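PDB 1LVM: catalytic domain of the nuclear inclusion protein A (nia) from Tobacco etch virus, which cleaves peptide bonds as a chymotrypsin-type cysteine protease, probably processing the viral polyprotein at specific recognition sequences. Local coordinates for residues R17-I22 and R116-T121; G61-Q66 and I91-P96; H83-R88 and M195-N200; G145-H150 and I174-N179; W210-D215 and V224-P229. The protein carries 1 engineered substitution. All blocks are in the same frame, centred on the assembly; numbering follows the deposited sequence.

Contact 1 (R17-I22 and R116-T121)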
# COMPACT_ATOMS: atom_id res chain seq x y z
N ARG A 17 9.37 18.48 -2.40
CA ARG A 17 9.21 17.41 -3.41
C ARG A 17 7.71 17.40 -3.79
O ARG A 17 6.85 17.65 -2.94
CB ARG A 17 9.55 16.06 -2.84
CG ARG A 17 9.42 14.97 -3.90
CD ARG A 17 9.94 13.57 -3.43
NE ARG A 17 11.35 13.56 -3.06
CZ ARG A 17 12.38 13.39 -3.91
NH1 ARG A 17 12.18 13.22 -5.19
NH2 ARG A 17 13.62 13.43 -3.45
N ASP A 18 7.41 17.10 -5.05
CA ASP A 18 6.02 17.07 -5.47
C ASP A 18 5.55 15.62 -5.29
O ASP A 18 6.00 14.75 -6.03
CB ASP A 18 5.92 17.44 -6.96
CG ASP A 18 4.50 17.65 -7.39
OD1 ASP A 18 3.59 17.26 -6.65
OD2 ASP A 18 4.31 18.26 -8.49
N TYR A 19 4.63 15.37 -4.35
CA TYR A 19 4.17 14.01 -4.09
C TYR A 19 2.87 13.79 -4.83
O TYR A 19 2.26 12.73 -4.71
CB TYR A 19 3.97 13.80 -2.56
CG TYR A 19 5.25 13.75 -1.81
CD1 TYR A 19 6.04 12.59 -1.80
CD2 TYR A 19 5.76 14.91 -1.13
CE1 TYR A 19 7.25 12.57 -1.13
CE2 TYR A 19 7.01 14.85 -0.48
CZ TYR A 19 7.72 13.73 -0.48
OH TYR A 19 8.97 13.66 0.16
N ASN A 20 2.40 14.79 -5.57
CA ASN A 20 1.12 14.62 -6.27
C ASN A 20 1.13 13.51 -7.31
O ASN A 20 0.09 12.88 -7.50
CB ASN A 20 0.70 15.96 -6.84
CG ASN A 20 0.38 16.94 -5.71
OD1 ASN A 20 -0.67 16.84 -5.02
ND2 ASN A 20 1.31 17.88 -5.48
N PRO A 21 2.29 13.24 -7.96
CA PRO A 21 2.27 12.16 -8.95
C PRO A 21 2.00 10.82 -8.25
O PRO A 21 1.43 9.91 -8.83
CB PRO A 21 3.66 12.21 -9.55
CG PRO A 21 3.98 13.74 -9.53
CD PRO A 21 3.48 14.10 -8.14
N ILE A 22 2.45 10.70 -7.01
CA ILE A 22 2.15 9.47 -6.27
C ILE A 22 0.72 9.51 -5.74
O ILE A 22 -0.08 8.56 -5.92
CB ILE A 22 3.14 9.27 -5.07
CG1 ILE A 22 4.49 8.85 -5.59
CG2 ILE A 22 2.58 8.19 -4.13
CD1 ILE A 22 5.62 8.89 -4.52
N ARG A 116 15.33 7.94 5.49
CA ARG A 116 14.19 8.76 5.86
C ARG A 116 13.00 8.58 4.91
O ARG A 116 13.18 8.69 3.70
CB ARG A 116 14.57 10.26 5.84
CG ARG A 116 15.70 10.59 6.87
CD ARG A 116 16.19 12.05 6.68
NE ARG A 116 15.19 13.03 7.09
CZ ARG A 116 14.94 13.41 8.35
NH1 ARG A 116 15.63 12.89 9.37
NH2 ARG A 116 13.98 14.30 8.60
N ILE A 117 11.83 8.29 5.47
CA ILE A 117 10.64 8.08 4.67
C ILE A 117 9.48 8.88 5.20
O ILE A 117 9.51 9.32 6.37
CB ILE A 117 10.26 6.57 4.65
CG1 ILE A 117 9.97 6.05 6.09
CG2 ILE A 117 11.42 5.76 4.03
CD1 ILE A 117 9.57 4.49 6.16
N CYS A 118 8.47 9.11 4.35
CA CYS A 118 7.26 9.74 4.82
C CYS A 118 6.11 8.90 4.22
O CYS A 118 6.27 8.05 3.34
CB CYS A 118 7.15 11.23 4.37
SG CYS A 118 7.15 11.39 2.53
N LEU A 119 4.95 9.10 4.79
CA LEU A 119 3.77 8.40 4.38
C LEU A 119 2.91 9.35 3.57
O LEU A 119 2.57 10.44 4.02
CB LEU A 119 3.00 7.93 5.61
CG LEU A 119 1.74 7.08 5.35
CD1 LEU A 119 2.14 5.73 4.88
CD2 LEU A 119 0.95 6.91 6.62
N VAL A 120 2.49 8.87 2.41
CA VAL A 120 1.70 9.68 1.48
C VAL A 120 0.33 9.15 1.30
O VAL A 120 0.17 7.94 1.17
CB VAL A 120 2.43 9.76 0.11
CG1 VAL A 120 1.50 10.56 -0.98
CG2 VAL A 120 3.75 10.55 0.36
N THR A 121 -0.67 10.02 1.35
CA THR A 121 -2.01 9.58 1.15
C THR A 121 -2.78 10.58 0.30
O THR A 121 -2.23 11.55 -0.18
CB THR A 121 -2.71 9.32 2.52
OG1 THR A 121 -2.90 10.53 3.27
CG2 THR A 121 -1.86 8.38 3.36
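Tyr19 and Ile22 of residues 17-22 lie on Cys118 and Val120, the two residues of strand 116-121 whose side chains turn toward them. Arg17 CG lies over one face of the Tyr19 ring, offset toward the rim. Asp18 then fixes the turn into the helix: its OD1 takes a capping bond from Asn20 N (2.9 Å) on the anti side and a second bond from Asn20 ND2 (2.6 Å) on the syn side, the two donors arriving from opposite faces of the carboxylate. Tyr19, with CG set opposite its carbonyl carbon (chi1 -71°), sends its ring along the strand. Tyr19 CD1 meets Val120 CG2 at 3.8 Å, while Cys118 SG makes an oblique sulfur-aromatic contact 4.4 Å from the Tyr19 ring centroid. Ile22 completes the patch through CG2, 4.1 Å from Val120 CG1, the two side chains crossing at about a right angle. Beyond the pair, Ile22 also packs on Pro162, Val164 and Ile171, and Asn20 OD1 is hydrogen-bonded to Ser131 OG. Helix 20-23 thus lies against the C-terminal beta barrel, where strand 116-123 runs between strands 130-142 and 162-165.

Contact 2 (G61-Q66 and I91-P96)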
# COMPACT_ATOMS: atom_id res chain seq x y z
N GLY A 61 -17.58 -11.14 -2.87
CA GLY A 61 -18.50 -10.01 -2.88
C GLY A 61 -18.12 -9.01 -3.92
O GLY A 61 -17.84 -9.40 -5.06
N THR A 62 -18.13 -7.73 -3.52
CA THR A 62 -17.88 -6.63 -4.44
C THR A 62 -16.66 -5.80 -4.05
O THR A 62 -16.26 -5.78 -2.91
CB THR A 62 -19.09 -5.66 -4.50
OG1 THR A 62 -19.27 -5.01 -3.21
CG2 THR A 62 -20.38 -6.44 -4.85
N LEU A 63 -16.07 -5.12 -5.03
CA LEU A 63 -14.95 -4.23 -4.68
C LEU A 63 -15.24 -2.83 -5.17
O LEU A 63 -15.39 -2.62 -6.40
CB LEU A 63 -13.63 -4.69 -5.33
CG LEU A 63 -12.41 -3.83 -4.93
CD1 LEU A 63 -12.10 -4.07 -3.39
CD2 LEU A 63 -11.17 -4.22 -5.75
N LEU A 64 -15.34 -1.87 -4.24
CA LEU A 64 -15.58 -0.47 -4.68
C LEU A 64 -14.21 0.17 -4.79
O LEU A 64 -13.41 0.10 -3.85
CB LEU A 64 -16.38 0.27 -3.64
CG LEU A 64 -16.97 1.64 -4.02
CD1 LEU A 64 -17.93 1.50 -5.22
CD2 LEU A 64 -17.74 2.17 -2.83
N VAL A 65 -13.93 0.83 -5.91
CA VAL A 65 -12.60 1.44 -6.11
C VAL A 65 -12.76 2.93 -6.39
O VAL A 65 -13.30 3.31 -7.42
CB VAL A 65 -11.91 0.87 -7.31
CG1 VAL A 65 -10.53 1.54 -7.48
CG2 VAL A 65 -11.74 -0.66 -7.15
N GLN A 66 -12.34 3.74 -5.44
CA GLN A 66 -12.41 5.19 -5.58
C GLN A 66 -11.04 5.73 -6.05
O GLN A 66 -10.03 5.46 -5.41
CB GLN A 66 -12.82 5.82 -4.25
CG GLN A 66 -12.79 7.34 -4.42
CD GLN A 66 -13.76 8.06 -3.53
OE1 GLN A 66 -14.00 7.63 -2.39
NE2 GLN A 66 -14.33 9.18 -4.06
N ILE A 91 -0.25 -7.64 -2.69
CA ILE A 91 -0.83 -8.41 -3.81
C ILE A 91 -1.04 -7.43 -4.94
O ILE A 91 -1.13 -6.22 -4.70
CB ILE A 91 -2.23 -8.99 -3.33
CG1 ILE A 91 -2.83 -10.03 -4.34
CG2 ILE A 91 -3.27 -7.85 -3.08
CD1 ILE A 91 -4.08 -10.71 -3.77
N ILE A 92 -1.06 -7.92 -6.17
CA ILE A 92 -1.36 -6.95 -7.27
C ILE A 92 -2.64 -7.39 -7.92
O ILE A 92 -2.80 -8.57 -8.24
CB ILE A 92 -0.28 -6.92 -8.36
CG1 ILE A 92 1.09 -6.69 -7.72
CG2 ILE A 92 -0.63 -5.83 -9.43
CD1 ILE A 92 2.28 -6.91 -8.71
N ILE A 93 -3.59 -6.47 -8.04
CA ILE A 93 -4.88 -6.73 -8.72
C ILE A 93 -4.80 -6.23 -10.14
O ILE A 93 -4.32 -5.08 -10.37
CB ILE A 93 -5.95 -5.90 -8.06
CG1 ILE A 93 -6.07 -6.29 -6.60
CG2 ILE A 93 -7.29 -6.06 -8.76
CD1 ILE A 93 -7.02 -5.31 -5.86
N ARG A 94 -5.23 -7.04 -11.10
CA ARG A 94 -5.26 -6.51 -12.46
C ARG A 94 -6.71 -6.04 -12.66
O ARG A 94 -7.64 -6.83 -12.56
CB ARG A 94 -4.87 -7.60 -13.47
CG ARG A 94 -4.81 -7.05 -14.87
CD ARG A 94 -4.41 -8.08 -15.96
NE ARG A 94 -4.42 -7.32 -17.20
CZ ARG A 94 -3.33 -6.88 -17.83
NH1 ARG A 94 -2.13 -7.15 -17.36
NH2 ARG A 94 -3.46 -6.10 -18.90
N MET A 95 -6.92 -4.75 -12.93
CA MET A 95 -8.28 -4.29 -13.14
C MET A 95 -8.74 -4.62 -14.60
O MET A 95 -7.93 -4.71 -15.52
CB MET A 95 -8.36 -2.78 -12.89
CG MET A 95 -8.06 -2.41 -11.42
SD MET A 95 -9.31 -3.10 -10.29
CE MET A 95 -10.77 -2.15 -10.64
N PRO A 96 -10.03 -4.77 -14.76
CA PRO A 96 -10.59 -5.10 -16.09
C PRO A 96 -10.35 -3.95 -17.08
O PRO A 96 -10.10 -2.83 -16.65
CB PRO A 96 -12.05 -5.34 -15.80
CG PRO A 96 -12.34 -4.51 -14.56
CD PRO A 96 -11.08 -4.75 -13.73
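Met95 extends its terminal methyl, CE, to CG2 of Val65 at 3.9 Å, the two side chains reaching toward each other tip to tip. The methionine chain is folded at both of its outer torsions (chi2 -64°, chi3 -71°), which brings CE rather than SD to the valine. On Val65 the branch that touches is the one anti to the carbonyl carbon. A second and looser meeting joins Leu63 CD2 to Ile93 CD1 at 4.3 Å. Strands 62-67 and 91-94 belong to the N-terminal barrel of the chymotrypsin fold, but they are not neighbours in its sheet: strands 26-33, 36-45 and 48-51 come between them, so the side chains meet across the interior without backbone pairing. Ile49, Cys27 and Leu29 pack round Val65, and Val74 and Thr77 flank Leu63. Met95 packs in addition on an apolar side chain of the bound peptide, as do Leu64 and Pro96.

Contact 3 (H83-R88 and M195-N200)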
# COMPACT_ATOMS: atom_id res chain seq x y z
N HIS A 83 -2.07 -11.26 -8.43
CA HIS A 83 -0.71 -11.78 -8.42
C HIS A 83 -0.22 -11.64 -6.98
O HIS A 83 -0.08 -10.54 -6.42
CB HIS A 83 0.27 -11.07 -9.38
CG HIS A 83 1.68 -11.50 -9.16
ND1 HIS A 83 2.35 -12.36 -10.01
CD2 HIS A 83 2.55 -11.18 -8.18
CE1 HIS A 83 3.58 -12.55 -9.55
NE2 HIS A 83 3.73 -11.84 -8.44
N LEU A 84 0.03 -12.78 -6.36
CA LEU A 84 0.48 -12.78 -4.94
C LEU A 84 1.97 -12.55 -4.78
O LEU A 84 2.73 -13.09 -5.55
CB LEU A 84 0.19 -14.17 -4.31
CG LEU A 84 -1.24 -14.66 -4.45
CD1 LEU A 84 -1.40 -16.16 -4.03
CD2 LEU A 84 -2.04 -13.83 -3.56
N ILE A 85 2.36 -11.75 -3.77
CA ILE A 85 3.75 -11.55 -3.45
C ILE A 85 4.02 -12.51 -2.25
O ILE A 85 3.56 -12.37 -1.11
CB ILE A 85 4.04 -10.06 -2.99
CG1 ILE A 85 3.48 -9.05 -4.04
CG2 ILE A 85 5.59 -9.87 -2.83
CD1 ILE A 85 4.19 -9.11 -5.36
N ASP A 86 4.77 -13.55 -2.57
CA ASP A 86 5.12 -14.61 -1.64
C ASP A 86 5.61 -14.12 -0.28
O ASP A 86 6.55 -13.33 -0.19
CB ASP A 86 6.25 -15.42 -2.33
CG ASP A 86 6.25 -16.89 -1.96
OD1 ASP A 86 5.54 -17.27 -1.01
OD2 ASP A 86 6.98 -17.65 -2.63
N GLY A 87 4.97 -14.59 0.78
CA GLY A 87 5.43 -14.27 2.12
C GLY A 87 5.28 -12.85 2.62
O GLY A 87 5.75 -12.60 3.72
N ARG A 88 4.64 -11.96 1.86
CA ARG A 88 4.47 -10.50 2.21
C ARG A 88 2.97 -10.16 2.18
O ARG A 88 2.19 -10.79 1.47
CB ARG A 88 5.12 -9.56 1.14
CG ARG A 88 6.66 -9.47 1.23
CD ARG A 88 7.33 -8.62 0.16
NE ARG A 88 8.60 -7.99 0.65
CZ ARG A 88 9.76 -8.61 0.62
NH1 ARG A 88 9.81 -9.83 0.14
NH2 ARG A 88 10.88 -8.02 1.04
N MET A 195 10.18 -3.64 -10.00
CA MET A 195 9.90 -2.97 -11.28
C MET A 195 9.82 -4.02 -12.39
O MET A 195 9.01 -3.90 -13.31
CB MET A 195 10.98 -1.93 -11.62
CG MET A 195 11.04 -0.70 -10.67
SD MET A 195 9.45 0.04 -10.39
CE MET A 195 8.98 0.61 -12.08
N GLU A 196 10.67 -5.04 -12.32
CA GLU A 196 10.62 -6.11 -13.35
C GLU A 196 9.21 -6.76 -13.33
O GLU A 196 8.56 -6.99 -14.36
CB GLU A 196 11.66 -7.21 -13.06
CG GLU A 196 11.84 -8.20 -14.25
CD GLU A 196 12.30 -7.44 -15.48
OE1 GLU A 196 11.93 -7.85 -16.60
OE2 GLU A 196 13.03 -6.42 -15.34
N LEU A 197 8.76 -7.07 -12.13
CA LEU A 197 7.44 -7.70 -12.00
C LEU A 197 6.32 -6.83 -12.59
O LEU A 197 5.43 -7.35 -13.25
CB LEU A 197 7.17 -8.00 -10.51
CG LEU A 197 5.76 -8.56 -10.24
CD1 LEU A 197 5.58 -9.94 -10.98
CD2 LEU A 197 5.64 -8.76 -8.75
N LEU A 198 6.36 -5.52 -12.36
CA LEU A 198 5.31 -4.67 -12.90
C LEU A 198 5.33 -4.46 -14.38
O LEU A 198 4.31 -4.11 -14.94
CB LEU A 198 5.35 -3.24 -12.27
CG LEU A 198 5.21 -3.18 -10.74
CD1 LEU A 198 5.40 -1.71 -10.29
CD2 LEU A 198 3.80 -3.62 -10.29
N THR A 199 6.51 -4.65 -15.00
CA THR A 199 6.69 -4.38 -16.43
C THR A 199 7.00 -5.57 -17.32
O THR A 199 7.22 -5.37 -18.50
CB THR A 199 7.81 -3.42 -16.59
OG1 THR A 199 8.99 -4.02 -16.03
CG2 THR A 199 7.51 -2.15 -15.85
N ASN A 200 6.99 -6.79 -16.78
CA ASN A 200 7.33 -7.98 -17.57
C ASN A 200 6.24 -9.05 -17.34
O ASN A 200 6.17 -9.73 -16.30
CB ASN A 200 8.74 -8.49 -17.15
CG ASN A 200 9.14 -9.82 -17.80
OD1 ASN A 200 8.30 -10.51 -18.37
ND2 ASN A 200 10.44 -10.19 -17.69
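Leu197 leaves its helix toward His83 and Ile85. From CB the chain runs to a CG anti to the backbone N (chi1 175°), which aims its two methyls at these residues. Leu197 CD1 comes down over one face of the His83 imidazole, 3.9 Å from the ring centroid and 28° off its normal, a CH-pi contact in which His83 CE1 is the closest ring atom at 3.6 Å. Leu197 CD2 straddles two neighbours, His83 NE2 at 3.6 Å and Ile85 CD1 at 3.7 Å. That isoleucine methyl itself lies in the plane of the imidazole, at its edge; Ile85 is also the first residue of the type II beta turn that ends at Arg88. Helix 194-199 is in this way laid on the N-terminal barrel, and Leu197 also reaches Ile92 of the adjoining strand. The histidine is fixed at its other nitrogen: ND1 accepts a hydrogen bond from Gln205 N, so the ring is probably neutral with its proton on NE2, and an uncharged imidazole would suit the apolar methyls of Leu197.

Contact 4 (G145-H150 and I174-N179)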
# COMPACT_ATOMS: atom_id res chain seq x y z
N GLY A 145 13.36 -8.67 6.96
CA GLY A 145 13.13 -7.58 6.02
C GLY A 145 11.77 -7.60 5.36
O GLY A 145 11.51 -6.78 4.45
N ILE A 146 10.86 -8.51 5.77
CA ILE A 146 9.51 -8.50 5.14
C ILE A 146 8.76 -7.26 5.61
O ILE A 146 8.28 -6.42 4.80
CB ILE A 146 8.73 -9.76 5.50
CG1 ILE A 146 9.49 -10.97 4.94
CG2 ILE A 146 7.27 -9.66 5.02
CD1 ILE A 146 9.76 -10.88 3.50
N PHE A 147 8.61 -7.16 6.91
CA PHE A 147 8.02 -5.97 7.48
C PHE A 147 9.19 -5.06 7.89
O PHE A 147 10.26 -5.56 8.31
CB PHE A 147 7.20 -6.28 8.74
CG PHE A 147 5.90 -6.95 8.47
CD1 PHE A 147 4.80 -6.21 8.05
CD2 PHE A 147 5.76 -8.33 8.70
CE1 PHE A 147 3.55 -6.82 7.86
CE2 PHE A 147 4.53 -8.95 8.50
CZ PHE A 147 3.42 -8.19 8.09
N TRP A 148 8.99 -3.75 7.75
CA TRP A 148 9.97 -2.72 8.18
C TRP A 148 9.26 -1.84 9.17
O TRP A 148 8.06 -1.61 9.08
CB TRP A 148 10.50 -1.88 7.02
CG TRP A 148 11.58 -2.57 6.27
CD1 TRP A 148 11.51 -3.82 5.70
CD2 TRP A 148 12.90 -2.07 6.02
NE1 TRP A 148 12.70 -4.11 5.12
CE2 TRP A 148 13.57 -3.06 5.30
CE3 TRP A 148 13.59 -0.87 6.35
CZ2 TRP A 148 14.89 -2.92 4.89
CZ3 TRP A 148 14.93 -0.72 5.93
CH2 TRP A 148 15.55 -1.74 5.21
N LYS A 149 10.00 -1.35 10.17
CA LYS A 149 9.43 -0.48 11.19
C LYS A 149 9.40 0.97 10.74
O LYS A 149 10.31 1.45 10.04
CB LYS A 149 10.34 -0.52 12.46
CG LYS A 149 10.58 -1.94 13.11
CD LYS A 149 11.55 -1.85 14.42
CE LYS A 149 11.98 -3.20 15.08
NZ LYS A 149 13.06 -3.04 16.19
N HIS A 150 8.38 1.69 11.19
CA HIS A 150 8.34 3.11 10.90
C HIS A 150 7.64 3.74 12.08
O HIS A 150 6.94 3.04 12.82
CB HIS A 150 7.66 3.42 9.53
CG HIS A 150 6.17 3.46 9.55
ND1 HIS A 150 5.38 2.45 9.01
CD2 HIS A 150 5.31 4.39 10.05
CE1 HIS A 150 4.10 2.76 9.18
NE2 HIS A 150 4.03 3.93 9.81
N ILE A 174 4.36 -0.40 1.66
CA ILE A 174 3.02 0.06 1.94
C ILE A 174 2.66 -0.19 3.38
O ILE A 174 3.03 -1.19 3.94
CB ILE A 174 1.94 -0.67 1.01
CG1 ILE A 174 1.95 -2.20 1.26
CG2 ILE A 174 2.28 -0.38 -0.50
CD1 ILE A 174 0.82 -2.86 0.34
N HIS A 175 1.90 0.72 3.98
CA HIS A 175 1.59 0.54 5.40
C HIS A 175 0.77 -0.75 5.62
O HIS A 175 -0.16 -1.02 4.88
CB HIS A 175 0.80 1.71 5.93
CG HIS A 175 0.45 1.57 7.38
ND1 HIS A 175 1.42 1.41 8.35
CD2 HIS A 175 -0.74 1.45 8.02
CE1 HIS A 175 0.84 1.18 9.51
NE2 HIS A 175 -0.47 1.20 9.34
N SER A 176 1.09 -1.52 6.67
CA SER A 176 0.33 -2.76 6.93
C SER A 176 -0.21 -2.94 8.32
O SER A 176 -1.39 -3.29 8.54
CB SER A 176 1.20 -4.02 6.67
OG SER A 176 1.35 -4.31 5.31
N ALA A 177 0.62 -2.63 9.32
CA ALA A 177 0.14 -3.04 10.65
C ALA A 177 0.76 -2.29 11.81
O ALA A 177 1.68 -1.52 11.63
CB ALA A 177 0.46 -4.58 10.81
N SER A 178 0.23 -2.55 13.01
CA SER A 178 0.77 -1.96 14.21
C SER A 178 0.75 -3.00 15.33
O SER A 178 0.08 -4.06 15.18
CB SER A 178 -0.07 -0.74 14.59
OG SER A 178 0.53 -0.10 15.70
N ASN A 179 1.50 -2.74 16.42
CA ASN A 179 1.43 -3.62 17.61
C ASN A 179 0.14 -3.23 18.33
O ASN A 179 -0.50 -2.23 17.98
CB ASN A 179 2.62 -3.48 18.55
CG ASN A 179 2.89 -2.04 19.00
OD1 ASN A 179 2.13 -1.10 18.73
ND2 ASN A 179 3.98 -1.87 19.73
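His150 and His175 form the tight part of this contact inside the C-terminal beta barrel, where strands 147-150 and 171-179 are separated by strand 185-189 and meet only through side chains. His150 CE1 stands 3.1 Å from His175 ND1, and that nitrogen lies near the plane of the His150 ring, at its edge. The rings meet rim to rim with centroids 5.2 Å apart and planes at 72°, neither lying over the other. With CG between the backbone N and the carbonyl carbon (chi1 82°), the His150 imidazole points its CE1 corner at His175; the two side chains cross at about a right angle. His175 NE2 is hydrogen-bonded to a polar side chain of the bound peptide, which makes His150 a probable second-shell neighbour of a ligand-binding residue. Toward Phe147 the packing thins to a single approach. Here Ser176 and Ala177 make a classic beta bulge opposite Tyr186, and residues 177-179, beginning within the bulge, pair antiparallel with the bound peptide. Ser176 OG is hydrogen-bonded to Thr188 OG1 and Asp89 OD2, while Ser176 CB meets the edge of the Phe147 ring, 3.8 Å from Phe147 CE1 and in the ring plane.

Contact 5 (W210-D215 and V224-P229). Engineered in segment 224-229: Asp227 (natural residue Ser).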
# COMPACT_ATOMS: atom_id res chain seq x y z
N TRP A 210 -8.69 -16.04 -5.22
CA TRP A 210 -7.89 -16.32 -4.00
C TRP A 210 -8.26 -15.53 -2.74
O TRP A 210 -8.59 -14.34 -2.83
CB TRP A 210 -6.40 -16.11 -4.36
CG TRP A 210 -5.41 -16.40 -3.25
CD1 TRP A 210 -4.79 -17.60 -3.00
CD2 TRP A 210 -5.05 -15.53 -2.16
NE1 TRP A 210 -4.09 -17.53 -1.81
CE2 TRP A 210 -4.23 -16.27 -1.27
CE3 TRP A 210 -5.36 -14.19 -1.84
CZ2 TRP A 210 -3.71 -15.72 -0.08
CZ3 TRP A 210 -4.85 -13.64 -0.67
CH2 TRP A 210 -4.03 -14.40 0.20
N ARG A 211 -8.20 -16.19 -1.56
CA ARG A 211 -8.45 -15.51 -0.31
C ARG A 211 -7.64 -16.14 0.78
O ARG A 211 -7.05 -17.25 0.60
CB ARG A 211 -9.92 -15.62 0.14
CG ARG A 211 -10.33 -17.06 0.30
CD ARG A 211 -11.69 -17.01 1.02
NE ARG A 211 -12.43 -18.24 0.86
CZ ARG A 211 -12.51 -19.19 1.78
NH1 ARG A 211 -11.88 -19.04 2.95
NH2 ARG A 211 -13.21 -20.28 1.48
N LEU A 212 -7.59 -15.47 1.90
CA LEU A 212 -6.93 -16.02 3.10
C LEU A 212 -7.99 -16.94 3.78
O LEU A 212 -9.18 -16.90 3.48
CB LEU A 212 -6.52 -14.90 4.04
CG LEU A 212 -5.24 -14.15 3.65
CD1 LEU A 212 -5.06 -12.89 4.54
CD2 LEU A 212 -4.03 -15.08 3.81
N ASN A 213 -7.57 -17.81 4.67
CA ASN A 213 -8.51 -18.73 5.29
C ASN A 213 -8.46 -18.66 6.80
O ASN A 213 -8.96 -19.57 7.46
CB ASN A 213 -8.21 -20.16 4.84
N ALA A 214 -7.87 -17.61 7.35
CA ALA A 214 -7.78 -17.53 8.80
C ALA A 214 -7.77 -16.11 9.30
O ALA A 214 -7.62 -15.18 8.53
CB ALA A 214 -6.54 -18.25 9.28
N ASP A 215 -7.87 -15.96 10.61
CA ASP A 215 -7.90 -14.64 11.21
C ASP A 215 -6.54 -14.13 11.70
O ASP A 215 -6.44 -13.05 12.27
CB ASP A 215 -8.92 -14.60 12.35
CG ASP A 215 -10.35 -14.73 11.83
OD1 ASP A 215 -10.67 -14.08 10.81
OD2 ASP A 215 -11.14 -15.48 12.44
N VAL A 224 0.35 -11.89 12.70
CA VAL A 224 -0.46 -10.73 12.47
C VAL A 224 -1.95 -11.11 12.46
O VAL A 224 -2.34 -12.05 11.79
CB VAL A 224 -0.15 -10.05 11.07
CG1 VAL A 224 -0.79 -8.61 11.06
CG2 VAL A 224 1.38 -10.01 10.82
N PHE A 225 -2.74 -10.40 13.25
CA PHE A 225 -4.16 -10.66 13.31
C PHE A 225 -4.93 -9.72 12.41
O PHE A 225 -4.55 -8.58 12.21
CB PHE A 225 -4.69 -10.48 14.72
CG PHE A 225 -4.11 -11.44 15.70
CD1 PHE A 225 -2.87 -11.18 16.29
CD2 PHE A 225 -4.78 -12.63 16.03
CE1 PHE A 225 -2.30 -12.09 17.18
CE2 PHE A 225 -4.20 -13.55 16.93
CZ PHE A 225 -2.96 -13.28 17.51
N MET A 226 -6.07 -10.20 11.90
CA MET A 226 -6.95 -9.39 11.05
C MET A 226 -7.56 -8.22 11.82
O MET A 226 -7.70 -7.12 11.26
CB MET A 226 -8.07 -10.28 10.51
CG MET A 226 -7.56 -11.35 9.59
SD MET A 226 -6.62 -10.81 8.05
CE MET A 226 -5.35 -12.00 8.05
N ASP A 227 -7.94 -8.45 13.08
CA ASP A 227 -8.56 -7.43 13.97
C ASP A 227 -7.76 -7.34 15.28
O ASP A 227 -7.15 -8.32 15.69
CB ASP A 227 -10.01 -7.80 14.34
CG ASP A 227 -10.83 -8.36 13.16
OD1 ASP A 227 -10.90 -7.71 12.10
OD2 ASP A 227 -11.42 -9.46 13.31
N LYS A 228 -7.81 -6.19 15.96
CA LYS A 228 -7.12 -5.99 17.25
C LYS A 228 -8.08 -6.60 18.31
O LYS A 228 -9.15 -7.05 17.94
CB LYS A 228 -6.91 -4.48 17.48
CG LYS A 228 -5.58 -4.11 18.15
CD LYS A 228 -5.63 -2.72 18.80
CE LYS A 228 -6.07 -1.66 17.80
NZ LYS A 228 -5.94 -0.27 18.30
N PRO A 229 -7.72 -6.60 19.63
CA PRO A 229 -8.54 -7.16 20.71
C PRO A 229 -9.81 -7.93 20.35
O PRO A 229 -10.37 -8.62 21.20
CB PRO A 229 -8.83 -5.94 21.56
CG PRO A 229 -7.46 -5.29 21.59
CD PRO A 229 -6.78 -5.64 20.23
O HOH W 1 -8.08 -11.52 14.05
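Phe225 begins the contact with its backbone, CA lying 3.5 Å from Asp215 O in a CA-H...O contact, and its CB and CD2 lie near the same oxygen. Met226 follows with the principal bond: its N donates to Asp215 O at 2.9 Å and a nearly straight 166°. Strands 216-219 and 222-225 form an antiparallel hairpin in which Val224 pairs with Val217, and the bond from Met226 to Asp215 carries that pairing one step past the strand ends. The hairpin also lines the ligand, since Val224 and Phe225 run parallel to a strand of the bound peptide. The Met226 side chain, bent at chi2 (-59°) and again at chi3, turns back along 210-215; Met226 CE meets Leu212 CD1 obliquely at 3.6 Å and comes within 3.9 Å of Ala214 O. Asp227, an engineered residue, joins through water: its N donates to a water 3.2 Å away, which in turn donates to Asp215 O at 2.9 Å. The carboxylates of Asp215 and Asp227 approach to 5.3 Å (Asp215 OD1 to Asp227 OD2), a proximity that the salt bridge from Asp215 OD1 to Arg57 probably eases.

Contacts 1 to 4 are buried, whereas contact 5 lies at the surface and alone among the five has a direct hydrogen bond and a water bridge between its segments. Contacts 2 and 3 share the N-terminal barrel: strands 91-94 and 81-84 are neighbours there, and Ile92 packs on Leu197. Contacts 1 and 4 both reach the C-terminal barrel and touch where Ile117 packs on His150. The chemistry differs: wholly apolar in contact 2, sulfur-aromatic and CH-pi in contacts 1 and 3, two imidazoles meeting rim to rim in contact 4. Contacts 2, 4 and 5 each border the bound peptide, and Phe147 packs on Val224 between the last two.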